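Local coordinates for protein similarities with probable monooxygenase (Photorhabdus luminescens, PDB 4HB9) that binds flavin-adenine dinucleotide and probably acts as a flavin-dependent monooxygenase, at residues 176-190 against 289-303. Numbering follows the deposited sequence.
Sequences IERFDVGVSMIIGRA and SDMENISPLHLRSMP
Backbone hydrogen bonds pair Phe-179 with Ser-301, Met-185 with Leu-297 and Ile-187 with Ser-295, joining 179-181 and, past a corner at Gly-182, 183-187 to 295-301, the second run much nearer antiparallel. Between Asp-180 and Ser-184 the register slips by two residues, a beta bulge at which Leu-299 O takes the N-H of Val-181 and its N gives to Val-183 O. Gly-182 suits the corner, because its positive phi (87°) would press a CB against the preceding carbonyl.

Polar side chains hold both ends. Arg-189 forms a side-on salt bridge to Asp-290, NE (2.9 Å) and NH2 (3.0 Å) both reaching OD2; its CG sits between backbone N and carbonyl carbon (chi1 66°) and the chain extends to NE, bringing the guanidinium alongside. Asn-293 ND2 also donates to OD2, from above the carboxylate plane; three donors probably favour the charged carboxylate. OD1 accepts from Glu-292 N, an Asx turn within the type I turn 290-293. Arg-189 NH1 is hydrogen-bonded to Gly-42 O and Pro-228 O, and Phe-243 makes a cation-pi contact with the group. At the other end Asp-180 OD1 forms a salt bridge to Arg-300 NE (3.2 Å); Arg-178 lies over Arg-300, its exact placement doubtful. Midway, Ser-184 OG hydrogen-bonds His-298 ND1 in the ring plane (2.6 Å), and also Thr-252 OG1.

Met-185, a selenomethionine, Ile-187 and Leu-297 share one face: Ile-187 CD1 meets Leu-297 CD1 at 4.0 Å, and the bent Met-185 brings CE to 4.1 Å from Leu-299 CD1. On the opposite face, beside Ser-184 and His-298, Ile-186 and Pro-296 pack on helix 264-274.

Strand 295-301 is outermost, within this chain, in the mixed sheet; its partner 179-191 carries Ile-187, whose side chain lies about 5 Å from the bound FAD, consistent with the substrate-domain sheet of aromatic-hydroxylase-like flavoproteins.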
loop_
_atom_site.group_PDB
_atom_site.type_symbol
_atom_site.label_atom_id
_atom_site.label_comp_id
_atom_site.label_asym_id
_atom_site.label_seq_id
_atom_site.Cartn_x
_atom_site.Cartn_y
_atom_site.Cartn_z
ATOM N N ILE A 176 -11.660 3.783 16.856
ATOM C CA ILE A 176 -11.489 2.874 15.721
ATOM C C ILE A 176 -10.483 1.783 16.086
ATOM O O ILE A 176 -9.302 2.067 16.353
ATOM C CB ILE A 176 -11.011 3.606 14.460
ATOM C CG1 ILE A 176 -12.134 4.489 13.929
ATOM C CG2 ILE A 176 -10.574 2.596 13.384
ATOM C CD1 ILE A 176 -11.695 5.468 12.859
ATOM N N GLU A 177 -10.946 0.537 16.088
ATOM C CA GLU A 177 -10.115 -0.596 16.510
ATOM C C GLU A 177 -10.098 -1.684 15.434
ATOM O O GLU A 177 -11.121 -1.984 14.861
ATOM C CB GLU A 177 -10.621 -1.163 17.847
ATOM C CG GLU A 177 -12.102 -1.553 17.856
ATOM C CD GLU A 177 -12.657 -1.823 19.258
ATOM O OE1 GLU A 177 -11.862 -2.090 20.197
ATOM O OE2 GLU A 177 -13.902 -1.772 19.420
ATOM N N ARG A 178 -8.925 -2.258 15.178
ATOM C CA ARG A 178 -8.766 -3.341 14.210
ATOM C C ARG A 178 -9.176 -4.653 14.842
ATOM O O ARG A 178 -9.154 -4.777 16.070
ATOM C CB ARG A 178 -7.311 -3.442 13.750
ATOM C CG ARG A 178 -6.390 -4.104 14.768
ATOM C CD ARG A 178 -4.930 -3.705 14.605
ATOM N NE ARG A 178 -4.055 -4.544 15.418
ATOM C CZ ARG A 178 -2.731 -4.643 15.264
ATOM N NH1 ARG A 178 -2.100 -3.958 14.309
ATOM N NH2 ARG A 178 -2.036 -5.456 16.057
ATOM N N PHE A 179 -9.540 -5.637 14.014
ATOM C CA PHE A 179 -9.733 -6.999 14.511
ATOM C C PHE A 179 -8.943 -7.992 13.655
ATOM O O PHE A 179 -8.603 -7.698 12.516
ATOM C CB PHE A 179 -11.214 -7.386 14.565
ATOM C CG PHE A 179 -11.898 -7.397 13.224
ATOM C CD1 PHE A 179 -11.939 -8.565 12.449
ATOM C CD2 PHE A 179 -12.512 -6.255 12.737
ATOM C CE1 PHE A 179 -12.567 -8.575 11.231
ATOM C CE2 PHE A 179 -13.141 -6.266 11.507
ATOM C CZ PHE A 179 -13.161 -7.425 10.749
ATOM N N ASP A 180 -8.662 -9.159 14.220
ATOM C CA ASP A 180 -7.980 -10.212 13.480
ATOM C C ASP A 180 -8.966 -10.927 12.566
ATOM O O ASP A 180 -10.037 -11.381 12.986
ATOM C CB ASP A 180 -7.339 -11.227 14.421
ATOM C CG ASP A 180 -6.177 -10.654 15.205
ATOM O OD1 ASP A 180 -5.402 -9.845 14.662
ATOM O OD2 ASP A 180 -6.032 -11.031 16.379
ATOM N N VAL A 181 -8.561 -11.086 11.321
ATOM C CA VAL A 181 -9.402 -11.720 10.309
ATOM C C VAL A 181 -9.445 -13.237 10.469
ATOM O O VAL A 181 -10.392 -13.865 10.058
ATOM C CB VAL A 181 -8.898 -11.340 8.913
ATOM C CG1 VAL A 181 -9.605 -12.127 7.821
ATOM C CG2 VAL A 181 -9.080 -9.854 8.704
ATOM N N GLY A 182 -8.425 -13.810 11.091
ATOM C CA GLY A 182 -8.294 -15.247 11.185
ATOM C C GLY A 182 -7.582 -15.831 9.984
ATOM O O GLY A 182 -7.513 -17.073 9.846
ATOM N N VAL A 183 -7.074 -14.960 9.109
ATOM C CA VAL A 183 -6.326 -15.374 7.911
ATOM C C VAL A 183 -4.936 -14.732 7.985
ATOM O O VAL A 183 -4.794 -13.563 8.401
ATOM C CB VAL A 183 -7.073 -14.987 6.621
ATOM C CG1 VAL A 183 -6.250 -15.268 5.378
ATOM C CG2 VAL A 183 -8.411 -15.730 6.549
ATOM N N SER A 184 -3.924 -15.511 7.599
ATOM C CA SER A 184 -2.538 -15.046 7.539
ATOM C C SER A 184 -1.938 -15.380 6.189
ATOM O O SER A 184 -2.503 -16.164 5.424
ATOM C CB SER A 184 -1.727 -15.697 8.631
ATOM O OG SER A 184 -2.239 -15.331 9.889
HETATM N N MSE A 185 -0.823 -14.750 5.852
HETATM C CA MSE A 185 -0.204 -15.008 4.551
HETATM C C MSE A 185 1.296 -14.996 4.671
HETATM O O MSE A 185 1.863 -14.429 5.622
HETATM C CB MSE A 185 -0.685 -14.000 3.505
HETATM C CG MSE A 185 -0.294 -12.561 3.747
HETATM SE SE MSE A 185 -1.028 -11.366 2.322
HETATM C CE MSE A 185 -2.744 -12.130 1.906
ATOM N N ILE A 186 1.931 -15.654 3.715
ATOM C CA ILE A 186 3.385 -15.662 3.570
ATOM C C ILE A 186 3.643 -15.264 2.121
ATOM O O ILE A 186 3.090 -15.879 1.197
ATOM C CB ILE A 186 3.977 -17.046 3.901
ATOM C CG1 ILE A 186 3.646 -17.455 5.333
ATOM C CG2 ILE A 186 5.484 -17.067 3.698
ATOM C CD1 ILE A 186 4.084 -18.859 5.692
ATOM N N ILE A 187 4.444 -14.213 1.932
ATOM C CA ILE A 187 4.694 -13.604 0.627
ATOM C C ILE A 187 6.183 -13.744 0.304
ATOM O O ILE A 187 7.036 -13.389 1.125
ATOM C CB ILE A 187 4.349 -12.108 0.645
ATOM C CG1 ILE A 187 2.904 -11.885 1.120
ATOM C CG2 ILE A 187 4.559 -11.478 -0.740
ATOM C CD1 ILE A 187 2.494 -10.423 1.254
ATOM N N GLY A 188 6.493 -14.274 -0.873
ATOM C CA GLY A 188 7.882 -14.333 -1.340
ATOM C C GLY A 188 8.013 -13.833 -2.764
ATOM O O GLY A 188 7.013 -13.697 -3.479
ATOM N N ARG A 189 9.247 -13.553 -3.172
ATOM C CA ARG A 189 9.523 -13.145 -4.531
ATOM C C ARG A 189 10.665 -13.960 -5.073
ATOM O O ARG A 189 11.571 -14.348 -4.335
ATOM C CB ARG A 189 9.873 -11.652 -4.595
ATOM C CG ARG A 189 11.176 -11.278 -3.887
ATOM C CD ARG A 189 11.504 -9.793 -3.945
ATOM N NE ARG A 189 12.968 -9.611 -3.842
ATOM C CZ ARG A 189 13.652 -8.537 -4.241
ATOM N NH1 ARG A 189 13.038 -7.461 -4.702
ATOM N NH2 ARG A 189 14.993 -8.525 -4.173
ATOM N N ALA A 190 10.642 -14.174 -6.379
ATOM C CA ALA A 190 11.733 -14.853 -7.056
ATOM C C ALA A 190 12.111 -14.099 -8.312
ATOM O O ALA A 190 11.261 -13.857 -9.159
ATOM C CB ALA A 190 11.316 -16.265 -7.397
ATOM N N SER A 289 13.032 -18.714 -4.391
ATOM C CA SER A 289 12.736 -17.381 -3.904
ATOM C C SER A 289 13.912 -16.763 -3.130
ATOM O O SER A 289 14.829 -17.433 -2.665
ATOM C CB SER A 289 11.433 -17.385 -3.096
ATOM O OG SER A 289 10.360 -17.709 -3.974
ATOM N N ASP A 290 13.858 -15.448 -3.032
ATOM C CA ASP A 290 14.872 -14.615 -2.420
ATOM C C ASP A 290 14.813 -14.722 -0.898
ATOM O O ASP A 290 13.850 -14.265 -0.296
ATOM C CB ASP A 290 14.562 -13.177 -2.863
ATOM C CG ASP A 290 15.335 -12.123 -2.105
ATOM O OD1 ASP A 290 16.217 -12.444 -1.267
ATOM O OD2 ASP A 290 15.066 -10.938 -2.383
HETATM N N MSE A 291 15.857 -15.245 -0.265
HETATM C CA MSE A 291 15.853 -15.452 1.205
HETATM C C MSE A 291 15.889 -14.196 2.041
HETATM O O MSE A 291 15.652 -14.245 3.248
HETATM C CB MSE A 291 17.017 -16.349 1.620
HETATM C CG MSE A 291 16.826 -17.771 1.083
HETATM SE SE MSE A 291 18.547 -18.735 0.901
HETATM C CE MSE A 291 19.467 -17.636 -0.459
ATOM N N GLU A 292 16.175 -13.053 1.429
ATOM C CA GLU A 292 16.122 -11.760 2.133
ATOM C C GLU A 292 14.761 -11.049 2.112
ATOM O O GLU A 292 14.581 -10.026 2.794
ATOM C CB GLU A 292 17.138 -10.798 1.521
ATOM C CG GLU A 292 18.361 -10.534 2.367
ATOM C CD GLU A 292 18.962 -9.196 2.003
ATOM O OE1 GLU A 292 19.242 -8.988 0.799
ATOM O OE2 GLU A 292 19.101 -8.340 2.905
ATOM N N ASN A 293 13.820 -11.546 1.316
ATOM C CA ASN A 293 12.530 -10.875 1.148
ATOM C C ASN A 293 11.360 -11.877 1.237
ATOM O O ASN A 293 10.607 -12.016 0.279
ATOM C CB ASN A 293 12.470 -10.118 -0.200
ATOM C CG ASN A 293 13.345 -8.861 -0.230
ATOM O OD1 ASN A 293 12.869 -7.759 0.057
ATOM N ND2 ASN A 293 14.623 -9.017 -0.583
ATOM N N ILE A 294 11.223 -12.584 2.355
ATOM C CA ILE A 294 10.023 -13.426 2.590
ATOM C C ILE A 294 9.302 -12.890 3.805
ATOM O O ILE A 294 9.900 -12.772 4.867
ATOM C CB ILE A 294 10.331 -14.910 2.814
ATOM C CG1 ILE A 294 11.045 -15.480 1.593
ATOM C CG2 ILE A 294 9.032 -15.717 3.029
ATOM C CD1 ILE A 294 11.661 -16.829 1.851
ATOM N N SER A 295 8.020 -12.573 3.656
ATOM C CA SER A 295 7.308 -11.850 4.713
ATOM C C SER A 295 6.052 -12.593 5.168
ATOM O O SER A 295 5.145 -12.837 4.363
ATOM C CB SER A 295 6.906 -10.460 4.249
ATOM O OG SER A 295 7.990 -9.801 3.636
ATOM N N PRO A 296 5.977 -12.913 6.466
ATOM C CA PRO A 296 4.732 -13.403 7.044
ATOM C C PRO A 296 3.886 -12.251 7.574
ATOM O O PRO A 296 4.431 -11.310 8.161
ATOM C CB PRO A 296 5.222 -14.267 8.201
ATOM C CG PRO A 296 6.482 -13.585 8.646
ATOM C CD PRO A 296 7.056 -12.853 7.469
ATOM N N LEU A 297 2.569 -12.347 7.421
ATOM C CA LEU A 297 1.653 -11.275 7.821
ATOM C C LEU A 297 0.353 -11.851 8.347
ATOM O O LEU A 297 -0.234 -12.736 7.720
ATOM C CB LEU A 297 1.283 -10.392 6.626
ATOM C CG LEU A 297 2.321 -9.530 5.925
ATOM C CD1 LEU A 297 1.618 -8.797 4.790
ATOM C CD2 LEU A 297 2.946 -8.538 6.907
ATOM N N HIS A 298 -0.107 -11.332 9.475
ATOM C CA HIS A 298 -1.437 -11.667 9.997
ATOM C C HIS A 298 -2.410 -10.601 9.512
ATOM O O HIS A 298 -2.140 -9.413 9.644
ATOM C CB HIS A 298 -1.424 -11.732 11.535
ATOM C CG HIS A 298 -0.575 -12.830 12.078
ATOM N ND1 HIS A 298 -0.736 -14.145 11.704
ATOM C CD2 HIS A 298 0.453 -12.810 12.963
ATOM C CE1 HIS A 298 0.155 -14.887 12.335
ATOM N NE2 HIS A 298 0.881 -14.101 13.111
ATOM N N LEU A 299 -3.520 -11.006 8.895
ATOM C CA LEU A 299 -4.424 -10.031 8.322
ATOM C C LEU A 299 -5.328 -9.486 9.399
ATOM O O LEU A 299 -5.910 -10.248 10.183
ATOM C CB LEU A 299 -5.266 -10.601 7.190
ATOM C CG LEU A 299 -4.476 -11.189 6.019
ATOM C CD1 LEU A 299 -5.455 -11.537 4.911
ATOM C CD2 LEU A 299 -3.406 -10.234 5.503
ATOM N N ARG A 300 -5.409 -8.164 9.432
ATOM C CA ARG A 300 -6.281 -7.445 10.338
ATOM C C ARG A 300 -7.208 -6.572 9.510
ATOM O O ARG A 300 -6.899 -6.240 8.356
ATOM C CB ARG A 300 -5.452 -6.657 11.350
ATOM C CG ARG A 300 -4.678 -7.596 12.263
ATOM C CD ARG A 300 -3.798 -6.894 13.274
ATOM N NE ARG A 300 -2.950 -7.848 14.006
ATOM C CZ ARG A 300 -1.715 -8.230 13.660
ATOM N NH1 ARG A 300 -1.116 -7.752 12.570
ATOM N NH2 ARG A 300 -1.065 -9.107 14.423
ATOM N N SER A 301 -8.383 -6.275 10.049
ATOM C CA SER A 301 -9.342 -5.443 9.325
ATOM C C SER A 301 -10.005 -4.516 10.331
ATOM O O SER A 301 -9.598 -4.475 11.483
ATOM C CB SER A 301 -10.366 -6.320 8.602
ATOM O OG SER A 301 -11.207 -5.585 7.740
HETATM N N MSE A 302 -11.032 -3.793 9.910
HETATM C CA MSE A 302 -11.702 -2.875 10.831
HETATM C C MSE A 302 -13.168 -2.900 10.573
HETATM O O MSE A 302 -13.622 -3.263 9.486
HETATM C CB MSE A 302 -11.152 -1.457 10.731
HETATM C CG MSE A 302 -11.462 -0.818 9.388
HETATM SE SE MSE A 302 -10.732 1.004 9.418
HETATM C CE MSE A 302 -9.204 0.520 8.289
ATOM N N PRO A 303 -13.942 -2.542 11.596
ATOM C CA PRO A 303 -15.359 -2.536 11.310
ATOM C C PRO A 303 -15.741 -1.381 10.376
ATOM O O PRO A 303 -14.922 -0.530 10.034
ATOM C CB PRO A 303 -16.016 -2.424 12.686
ATOM C CG PRO A 303 -14.955 -1.988 13.630
ATOM C CD PRO A 303 -13.615 -2.193 12.992
HETATM O O HOH W 1 -4.591 -11.259 12.421
HETATM O O HOH W 2 11.182 -13.928 -1.091
#